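PDB 6SWG: periphilin-1 from Homo sapiens, which probably serves as a subunit of the HUSH complex, which silences transposable elements and some genes through chromatin, its C-terminal domain forming a helical hairpin that binds TASOR. Local coordinates for residues K26-K31 / H85-Y90. Numbering follows the deposited sequence.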
loop_
_atom_site.group_PDB
_atom_site.type_symbol
_atom_site.label_atom_id
_atom_site.label_comp_id
_atom_site.label_asym_id
_atom_site.label_seq_id
_atom_site.Cartn_x
_atom_site.Cartn_y
_atom_site.Cartn_z
ATOM N N LYS B 26 -7.571 -19.404 -23.880
ATOM C CA LYS B 26 -7.566 -17.961 -23.692
ATOM C C LYS B 26 -7.924 -17.581 -22.258
ATOM O O LYS B 26 -7.308 -16.675 -21.696
ATOM C CB LYS B 26 -8.519 -17.273 -24.655
ATOM C CG LYS B 26 -8.080 -17.291 -26.085
ATOM C CD LYS B 26 -9.156 -16.638 -26.936
ATOM C CE LYS B 26 -9.139 -17.186 -28.343
ATOM N NZ LYS B 26 -10.384 -16.800 -29.097
ATOM N N ALA B 27 -8.926 -18.240 -21.669
ATOM C CA ALA B 27 -9.320 -17.952 -20.286
ATOM C C ALA B 27 -8.165 -18.184 -19.313
ATOM O O ALA B 27 -7.901 -17.336 -18.438
ATOM C CB ALA B 27 -10.517 -18.825 -19.888
ATOM N N ILE B 28 -7.462 -19.325 -19.465
ATOM C CA ILE B 28 -6.324 -19.613 -18.592
ATOM C C ILE B 28 -5.239 -18.575 -18.800
ATOM O O ILE B 28 -4.642 -18.081 -17.849
ATOM C CB ILE B 28 -5.790 -21.046 -18.828
ATOM C CG1 ILE B 28 -6.869 -22.079 -18.480
ATOM C CG2 ILE B 28 -4.529 -21.323 -18.040
ATOM C CD1 ILE B 28 -6.549 -23.502 -18.944
ATOM N N ALA B 29 -4.947 -18.245 -20.048
ATOM C CA ALA B 29 -3.879 -17.278 -20.329
ATOM C C ALA B 29 -4.187 -15.912 -19.727
ATOM O O ALA B 29 -3.308 -15.289 -19.128
ATOM C CB ALA B 29 -3.678 -17.136 -21.849
ATOM N N SER B 30 -5.429 -15.435 -19.875
ATOM C CA SER B 30 -5.802 -14.145 -19.324
ATOM C C SER B 30 -5.799 -14.179 -17.808
ATOM O O SER B 30 -5.344 -13.223 -17.173
ATOM C CB SER B 30 -7.171 -13.712 -19.821
ATOM O OG SER B 30 -7.067 -13.286 -21.141
ATOM N N LYS B 31 -6.322 -15.268 -17.214
ATOM C CA LYS B 31 -6.310 -15.384 -15.758
ATOM C C LYS B 31 -4.894 -15.363 -15.235
ATOM O O LYS B 31 -4.597 -14.712 -14.232
ATOM C CB LYS B 31 -6.974 -16.688 -15.308
ATOM C CG LYS B 31 -7.279 -16.774 -13.804
ATOM C CD LYS B 31 -8.170 -15.632 -13.297
ATOM C CE LYS B 31 -8.281 -15.615 -11.777
ATOM N NZ LYS B 31 -9.229 -14.566 -11.306
ATOM N N HIS B 85 -7.179 -23.223 -8.783
ATOM C CA HIS B 85 -8.607 -23.129 -8.510
ATOM C C HIS B 85 -9.374 -22.790 -9.775
ATOM O O HIS B 85 -10.331 -23.493 -10.130
ATOM C CB HIS B 85 -8.908 -22.105 -7.439
ATOM C CG HIS B 85 -10.242 -22.324 -6.825
ATOM N ND1 HIS B 85 -11.274 -21.427 -6.958
ATOM C CD2 HIS B 85 -10.737 -23.374 -6.131
ATOM C CE1 HIS B 85 -12.341 -21.901 -6.341
ATOM N NE2 HIS B 85 -12.035 -23.074 -5.824
ATOM N N PHE B 86 -8.876 -21.797 -10.530
ATOM C CA PHE B 86 -9.558 -21.363 -11.731
ATOM C C PHE B 86 -9.655 -22.508 -12.718
ATOM O O PHE B 86 -10.765 -22.946 -13.066
ATOM C CB PHE B 86 -8.794 -20.208 -12.340
ATOM C CG PHE B 86 -9.374 -19.700 -13.616
ATOM C CD1 PHE B 86 -9.019 -20.259 -14.817
ATOM C CD2 PHE B 86 -10.250 -18.635 -13.607
ATOM C CE1 PHE B 86 -9.532 -19.787 -15.982
ATOM C CE2 PHE B 86 -10.775 -18.146 -14.779
ATOM C CZ PHE B 86 -10.399 -18.721 -15.980
ATOM N N ILE B 87 -8.525 -23.146 -13.009
ATOM C CA ILE B 87 -8.586 -24.244 -13.937
ATOM C C ILE B 87 -9.575 -25.289 -13.425
ATOM O O ILE B 87 -10.486 -25.703 -14.164
ATOM C CB ILE B 87 -7.184 -24.827 -14.168
ATOM C CG1 ILE B 87 -6.308 -23.806 -14.876
ATOM C CG2 ILE B 87 -7.290 -26.101 -14.901
ATOM C CD1 ILE B 87 -4.773 -24.222 -14.838
ATOM N N ALA B 88 -9.453 -25.703 -12.144
ATOM C CA ALA B 88 -10.342 -26.766 -11.648
ATOM C C ALA B 88 -11.827 -26.344 -11.807
ATOM O O ALA B 88 -12.651 -27.105 -12.362
ATOM C CB ALA B 88 -9.987 -27.122 -10.201
ATOM N N GLU B 89 -12.161 -25.096 -11.419
ATOM C CA GLU B 89 -13.553 -24.630 -11.557
ATOM C C GLU B 89 -13.998 -24.716 -13.017
ATOM O O GLU B 89 -15.041 -25.315 -13.347
ATOM C CB GLU B 89 -13.699 -23.190 -11.056
ATOM C CG GLU B 89 -13.688 -23.036 -9.551
ATOM C CD GLU B 89 -14.926 -23.657 -8.901
ATOM O OE1 GLU B 89 -14.936 -23.963 -7.694
ATOM O OE2 GLU B 89 -15.942 -23.841 -9.590
ATOM N N TYR B 90 -13.142 -24.250 -13.916
ATOM C CA TYR B 90 -13.513 -24.232 -15.316
ATOM C C TYR B 90 -13.748 -25.642 -15.827
ATOM O O TYR B 90 -14.652 -25.879 -16.631
ATOM C CB TYR B 90 -12.401 -23.587 -16.134
ATOM C CG TYR B 90 -12.806 -23.165 -17.505
ATOM C CD1 TYR B 90 -13.188 -21.840 -17.731
ATOM C CD2 TYR B 90 -12.802 -24.053 -18.579
ATOM C CE1 TYR B 90 -13.536 -21.405 -18.970
ATOM C CE2 TYR B 90 -13.169 -23.608 -19.876
ATOM C CZ TYR B 90 -13.533 -22.275 -20.040
ATOM O OH TYR B 90 -13.916 -21.695 -21.235
#
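Phe-86 is the bump that helix 61-93 pushes into a hollow on helix 23-56. The CB bond of Phe-86 already points across; with CG anti to the backbone N (chi1 178°) the ring extends on to Ala-27. There CZ and CE1 reach down to the helix backbone at Ala-27 and Ile-28, with Phe-86 CZ 3.8 Å from Ala-27 O. The methyl of Ala-27 sits in the ring plane at the edge, with its CB 3.9 Å from Phe-86 CZ. Lys-31 roofs one face. Lys-31 CG lies 3.7 Å from the centroid of the Phe-86 ring, a CH-pi contact only 20° off the normal. The Lys-31 chain bends at chi2 (57°), and its CD then passes 3.7 Å from Phe-86 CD2. The ammonium end goes on to a salt bridge with Glu-34, on its own helix, and makes a long, weak ion pair with Glu-82 of helix 61-93.

One turn along from Phe-86, the Tyr-90 ring approaches the same small methyl. Tyr-90 CE1 is 4.1 Å from Ala-27 CB. Beside this row the two isoleucines meet at about a right angle, with Ile-28 CG1 4.0 Å from Ile-87 CG1. Ile-28 CG1 also lies near Phe-86 CE1. With an alanine here in place of Phe-86, the Lys-31 methylenes would probably lose the face they lie on, and a gap would open beside the Ala-27 methyl.

The contact packs together the two open ends of the antiparallel hairpin of the Periphilin C-terminal domain, away from the connection between residues 56 and 61. The segment axes come within 10.6 Å. Arg-24 touches Ile-87 and Tyr-90 from the start of the first helix. On the isoleucine side, Ile-28 and Ile-87 pack against apolar side chains of another protein's chain.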